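Local coordinates for protein aminoglycoside phosphotransferase (Mycobacterium smegmatis, PDB 6EF6) that phosphorylates (S)-1-amino-2-propanol as the kinase of the aminoacetone utilization microcompartment, at residues Q65-H76 with V122-V132. Numbering follows the deposited sequence.
Sequences QSILRVHRQDYH and VPRHVVHFEMV. With BEZ (benzoic acid), chain B.
Phe129 stands with the edge of its ring toward Arg69. Phe129 CZ lies 3.8 Å above the centre of the Arg69 guanidinium, and the two planes are 83° apart. One ring face rests on Val127 CG1; the opposite face meets benzoic acid, with Phe129 CD2 3.6 Å from BEZ C6. Arg69 runs extended from the backbone and bends at chi3. This turn sets the guanidinium at the ring edge, and Arg69 NH1 donates to BEZ O1 over 2.9 Å in a bent bond (137°). Arg69 NH2 forms a salt bridge with Glu84 of helix 78-94, which probably helps to fix the group. Ile67 lies on the same sheet face and touches the ligand ring, Ile67 CD1 to BEZ C4 at 3.5 Å.

Leu68, Val70, Val126 and His128 occupy the other face, against helix 28-35 and Tyr38. Packing is tight between Leu68 CD1 and Val126 CG1, 3.4 Å apart. With CG anti to the backbone N (chi1 -165°), His128 reaches diagonally across to Ser66 on the neighbouring strand. His128 NE2 and Ser66 OG are 2.6 Å apart and hydrogen-bonded, with OG in the ring plane.

At the far end, Arg124 folds back and grips His71 O side-on, through Arg124 NE at 3.2 Å and NH2 at 3.0 Å. The oxygen lies in the guanidinium plane. Arg124 NH2 also forms a salt bridge with Asp27. Paired backbone hydrogen bonds join Ile67 with Phe129 and Arg69 with Val127, and His71 N continues the series to His125 O. These are neighbouring antiparallel strands of the five-stranded N-lobe sheet of a kinase-like phosphotransferase. The Arg69–Glu84 pair resembles the strand-to-helix ion pair of protein kinases, here with Arg69 itself lining the benzoic acid pocket.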
loop_
_atom_site.group_PDB
_atom_site.type_symbol
_atom_site.label_atom_id
_atom_site.label_comp_id
_atom_site.label_asym_id
_atom_site.label_seq_id
_atom_site.Cartn_x
_atom_site.Cartn_y
_atom_site.Cartn_z
ATOM N N GLN A 65 -9.077 -16.550 17.502
ATOM C CA GLN A 65 -9.230 -15.517 16.486
ATOM C C GLN A 65 -8.100 -15.640 15.480
ATOM O O GLN A 65 -6.970 -15.958 15.854
ATOM C CB GLN A 65 -9.158 -14.119 17.094
ATOM C CG GLN A 65 -10.370 -13.738 17.921
ATOM C CD GLN A 65 -10.273 -12.315 18.444
ATOM O OE1 GLN A 65 -9.234 -11.907 18.952
ATOM N NE2 GLN A 65 -11.347 -11.559 18.317
ATOM N N SER A 66 -8.415 -15.406 14.206
ATOM C CA SER A 66 -7.404 -15.324 13.155
ATOM C C SER A 66 -7.977 -14.528 11.988
ATOM O O SER A 66 -9.108 -14.054 12.042
ATOM C CB SER A 66 -6.884 -16.715 12.759
ATOM O OG SER A 66 -7.934 -17.572 12.329
ATOM N N ILE A 67 -7.154 -14.320 10.962
ATOM C CA ILE A 67 -7.503 -13.454 9.842
ATOM C C ILE A 67 -7.358 -14.201 8.525
ATOM O O ILE A 67 -6.300 -14.780 8.235
ATOM C CB ILE A 67 -6.661 -12.167 9.845
ATOM C CG1 ILE A 67 -7.052 -11.341 11.079
ATOM C CG2 ILE A 67 -6.904 -11.400 8.571
ATOM C CD1 ILE A 67 -6.107 -10.215 11.377
ATOM N N LEU A 68 -8.403 -14.171 7.707
ATOM C CA LEU A 68 -8.372 -14.838 6.412
ATOM C C LEU A 68 -8.431 -13.796 5.293
ATOM O O LEU A 68 -9.374 -12.997 5.238
ATOM C CB LEU A 68 -9.548 -15.815 6.311
ATOM C CG LEU A 68 -9.514 -16.791 5.162
ATOM C CD1 LEU A 68 -8.416 -17.805 5.338
ATOM C CD2 LEU A 68 -10.875 -17.510 5.094
ATOM N N ARG A 69 -7.439 -13.788 4.409
ATOM C CA ARG A 69 -7.381 -12.862 3.282
ATOM C C ARG A 69 -7.732 -13.585 1.978
ATOM O O ARG A 69 -7.003 -14.493 1.555
ATOM C CB ARG A 69 -5.974 -12.270 3.177
ATOM C CG ARG A 69 -5.773 -11.314 2.017
ATOM C CD ARG A 69 -4.360 -10.728 2.062
ATOM N NE ARG A 69 -3.374 -11.681 1.600
ATOM C CZ ARG A 69 -2.069 -11.411 1.524
ATOM N NH1 ARG A 69 -1.582 -10.246 1.970
ATOM N NH2 ARG A 69 -1.273 -12.303 0.982
ATOM N N VAL A 70 -8.817 -13.175 1.326
ATOM C CA VAL A 70 -9.229 -13.743 0.039
ATOM C C VAL A 70 -8.770 -12.791 -1.069
ATOM O O VAL A 70 -9.264 -11.668 -1.183
ATOM C CB VAL A 70 -10.744 -13.972 -0.020
ATOM C CG1 VAL A 70 -11.168 -14.507 -1.406
ATOM C CG2 VAL A 70 -11.198 -14.957 1.057
ATOM N N HIS A 71 -7.836 -13.229 -1.911
ATOM C CA HIS A 71 -7.260 -12.342 -2.916
ATOM C C HIS A 71 -8.251 -12.075 -4.031
ATOM O O HIS A 71 -8.954 -12.975 -4.506
ATOM C CB HIS A 71 -6.001 -12.973 -3.497
ATOM C CG HIS A 71 -4.834 -12.920 -2.572
ATOM N ND1 HIS A 71 -3.879 -11.937 -2.659
ATOM C CD2 HIS A 71 -4.475 -13.706 -1.534
ATOM C CE1 HIS A 71 -2.986 -12.118 -1.697
ATOM N NE2 HIS A 71 -3.311 -13.199 -1.015
ATOM N N ARG A 72 -8.328 -10.818 -4.443
ATOM C CA ARG A 72 -9.191 -10.515 -5.553
ATOM C C ARG A 72 -8.687 -11.199 -6.824
ATOM O O ARG A 72 -7.545 -11.655 -6.918
ATOM C CB ARG A 72 -9.382 -9.014 -5.712
ATOM C CG ARG A 72 -8.150 -8.260 -6.021
ATOM C CD ARG A 72 -8.528 -6.796 -6.067
ATOM N NE ARG A 72 -7.451 -5.954 -6.557
ATOM C CZ ARG A 72 -6.467 -5.490 -5.798
ATOM N NH1 ARG A 72 -5.534 -4.717 -6.332
ATOM N NH2 ARG A 72 -6.419 -5.793 -4.507
ATOM N N GLN A 73 -9.599 -11.336 -7.778
ATOM C CA GLN A 73 -9.323 -12.097 -8.982
ATOM C C GLN A 73 -8.289 -11.381 -9.838
ATOM O O GLN A 73 -8.303 -10.157 -9.960
ATOM C CB GLN A 73 -10.624 -12.271 -9.778
ATOM C CG GLN A 73 -10.432 -12.792 -11.183
ATOM C CD GLN A 73 -11.735 -12.888 -11.949
ATOM O OE1 GLN A 73 -12.758 -13.305 -11.403
ATOM N NE2 GLN A 73 -11.707 -12.487 -13.218
ATOM N N ASP A 74 -7.363 -12.152 -10.404
ATOM C CA ASP A 74 -6.491 -11.765 -11.504
ATOM C C ASP A 74 -5.330 -10.851 -11.100
ATOM O O ASP A 74 -4.472 -10.577 -11.937
ATOM C CB ASP A 74 -7.248 -11.130 -12.687
ATOM C CG ASP A 74 -8.035 -12.156 -13.487
ATOM O OD1 ASP A 74 -7.546 -13.300 -13.624
ATOM O OD2 ASP A 74 -9.145 -11.829 -13.962
ATOM N N TYR A 75 -5.254 -10.382 -9.858
ATOM C CA TYR A 75 -4.206 -9.412 -9.531
ATOM C C TYR A 75 -2.843 -10.074 -9.402
ATOM O O TYR A 75 -1.852 -9.531 -9.903
ATOM C CB TYR A 75 -4.560 -8.654 -8.256
ATOM C CG TYR A 75 -3.826 -7.323 -8.013
ATOM C CD1 TYR A 75 -3.938 -6.259 -8.920
ATOM C CD2 TYR A 75 -3.124 -7.121 -6.847
ATOM C CE1 TYR A 75 -3.311 -5.029 -8.675
ATOM C CE2 TYR A 75 -2.470 -5.873 -6.594
ATOM C CZ TYR A 75 -2.585 -4.867 -7.507
ATOM O OH TYR A 75 -1.998 -3.632 -7.278
ATOM N N HIS A 76 -2.754 -11.237 -8.738
ATOM C CA HIS A 76 -1.481 -11.930 -8.602
ATOM C C HIS A 76 -1.621 -13.386 -9.003
ATOM O O HIS A 76 -2.690 -13.986 -8.864
ATOM C CB HIS A 76 -1.016 -11.964 -7.149
ATOM C CG HIS A 76 -0.651 -10.630 -6.585
ATOM N ND1 HIS A 76 0.285 -9.804 -7.164
ATOM C CD2 HIS A 76 -1.062 -10.013 -5.453
ATOM C CE1 HIS A 76 0.401 -8.705 -6.426
ATOM N NE2 HIS A 76 -0.403 -8.812 -5.386
ATOM N N VAL A 122 -12.314 -18.108 -12.412
ATOM C CA VAL A 122 -10.987 -18.683 -12.194
ATOM C C VAL A 122 -10.701 -18.916 -10.703
ATOM O O VAL A 122 -11.288 -18.263 -9.845
ATOM C CB VAL A 122 -9.869 -17.814 -12.837
ATOM C CG1 VAL A 122 -10.038 -17.760 -14.354
ATOM C CG2 VAL A 122 -9.844 -16.407 -12.226
ATOM N N PRO A 123 -9.802 -19.855 -10.410
ATOM C CA PRO A 123 -9.415 -20.109 -9.016
ATOM C C PRO A 123 -9.013 -18.849 -8.245
ATOM O O PRO A 123 -8.477 -17.890 -8.804
ATOM C CB PRO A 123 -8.238 -21.078 -9.155
ATOM C CG PRO A 123 -8.528 -21.838 -10.423
ATOM C CD PRO A 123 -9.298 -20.901 -11.327
ATOM N N ARG A 124 -9.282 -18.868 -6.936
ATOM C CA ARG A 124 -9.009 -17.762 -6.029
ATOM C C ARG A 124 -8.013 -18.196 -4.965
ATOM O O ARG A 124 -8.117 -19.306 -4.426
ATOM C CB ARG A 124 -10.302 -17.348 -5.322
ATOM C CG ARG A 124 -11.445 -17.091 -6.290
ATOM C CD ARG A 124 -11.190 -15.821 -7.050
ATOM N NE ARG A 124 -11.099 -14.707 -6.130
ATOM C CZ ARG A 124 -12.146 -14.065 -5.620
ATOM N NH1 ARG A 124 -13.384 -14.415 -5.945
ATOM N NH2 ARG A 124 -11.953 -13.062 -4.785
ATOM N N HIS A 125 -7.067 -17.318 -4.665
ATOM C CA HIS A 125 -6.026 -17.597 -3.691
ATOM C C HIS A 125 -6.379 -16.981 -2.341
ATOM O O HIS A 125 -6.976 -15.894 -2.261
ATOM C CB HIS A 125 -4.678 -17.080 -4.210
ATOM C CG HIS A 125 -4.445 -17.402 -5.655
ATOM N ND1 HIS A 125 -4.459 -18.693 -6.142
ATOM C CD2 HIS A 125 -4.230 -16.599 -6.724
ATOM C CE1 HIS A 125 -4.268 -18.670 -7.448
ATOM N NE2 HIS A 125 -4.110 -17.413 -7.823
ATOM N N VAL A 126 -6.016 -17.697 -1.279
ATOM C CA VAL A 126 -6.343 -17.333 0.089
ATOM C C VAL A 126 -5.090 -17.492 0.942
ATOM O O VAL A 126 -4.330 -18.444 0.761
ATOM C CB VAL A 126 -7.498 -18.236 0.588
ATOM C CG1 VAL A 126 -7.864 -17.874 1.974
ATOM C CG2 VAL A 126 -8.712 -18.098 -0.351
ATOM N N VAL A 127 -4.861 -16.558 1.861
ATOM C CA VAL A 127 -3.815 -16.695 2.875
ATOM C C VAL A 127 -4.436 -16.462 4.251
ATOM O O VAL A 127 -5.267 -15.565 4.424
ATOM C CB VAL A 127 -2.606 -15.750 2.627
ATOM C CG1 VAL A 127 -1.550 -16.003 3.672
ATOM C CG2 VAL A 127 -2.059 -15.931 1.247
ATOM N N HIS A 128 -4.065 -17.294 5.220
ATOM C CA HIS A 128 -4.552 -17.236 6.596
ATOM C C HIS A 128 -3.441 -16.687 7.477
ATOM O O HIS A 128 -2.291 -17.122 7.361
ATOM C CB HIS A 128 -4.950 -18.642 7.032
ATOM C CG HIS A 128 -5.787 -18.714 8.272
ATOM N ND1 HIS A 128 -6.243 -19.922 8.758
ATOM C CD2 HIS A 128 -6.291 -17.768 9.097
ATOM C CE1 HIS A 128 -6.971 -19.721 9.838
ATOM N NE2 HIS A 128 -7.030 -18.423 10.063
ATOM N N PHE A 129 -3.758 -15.711 8.322
ATOM C CA PHE A 129 -2.790 -15.099 9.223
ATOM C C PHE A 129 -3.241 -15.218 10.675
ATOM O O PHE A 129 -4.444 -15.283 10.961
ATOM C CB PHE A 129 -2.639 -13.594 8.903
ATOM C CG PHE A 129 -2.104 -13.302 7.514
ATOM C CD1 PHE A 129 -0.744 -13.406 7.241
ATOM C CD2 PHE A 129 -2.964 -12.889 6.494
ATOM C CE1 PHE A 129 -0.250 -13.106 5.964
ATOM C CE2 PHE A 129 -2.495 -12.608 5.219
ATOM C CZ PHE A 129 -1.123 -12.686 4.955
ATOM N N GLU A 130 -2.274 -15.164 11.603
ATOM C CA GLU A 130 -2.611 -15.106 13.016
ATOM C C GLU A 130 -3.279 -13.774 13.322
ATOM O O GLU A 130 -3.130 -12.787 12.585
ATOM C CB GLU A 130 -1.369 -15.294 13.891
ATOM C CG GLU A 130 -0.696 -16.651 13.699
ATOM C CD GLU A 130 0.408 -16.942 14.700
ATOM O OE1 GLU A 130 0.773 -16.045 15.488
ATOM O OE2 GLU A 130 0.922 -18.082 14.685
ATOM N N MET A 131 -4.017 -13.750 14.429
ATOM C CA MET A 131 -4.685 -12.525 14.851
ATOM C C MET A 131 -3.647 -11.413 15.044
ATOM O O MET A 131 -2.491 -11.654 15.411
ATOM C CB MET A 131 -5.483 -12.771 16.140
ATOM C CG MET A 131 -6.307 -11.608 16.599
ATOM S SD MET A 131 -7.381 -10.989 15.312
ATOM C CE MET A 131 -8.240 -9.672 16.141
ATOM N N VAL A 132 -4.064 -10.188 14.733
ATOM C CA VAL A 132 -3.236 -8.991 14.840
ATOM C C VAL A 132 -3.936 -8.022 15.781
ATOM O O VAL A 132 -5.122 -7.732 15.599
ATOM C CB VAL A 132 -3.048 -8.344 13.458
ATOM C CG1 VAL A 132 -2.343 -6.981 13.594
ATOM C CG2 VAL A 132 -2.263 -9.257 12.527
HETATM C C BEZ B . -3.590 -8.393 4.706
HETATM O O1 BEZ B . -2.499 -8.666 4.204
HETATM O O2 BEZ B . -4.537 -8.006 3.965
HETATM C C1 BEZ B . -3.744 -8.529 6.183
HETATM C C2 BEZ B . -4.765 -7.871 6.844
HETATM C C3 BEZ B . -4.892 -8.013 8.221
HETATM C C4 BEZ B . -3.990 -8.798 8.925
HETATM C C5 BEZ B . -2.966 -9.460 8.254
HETATM C C6 BEZ B . -2.843 -9.312 6.889
HETATM O O HOH W 1 -4.231 -16.208 15.877
HETATM O O HOH W 2 -7.094 -14.698 -6.429
#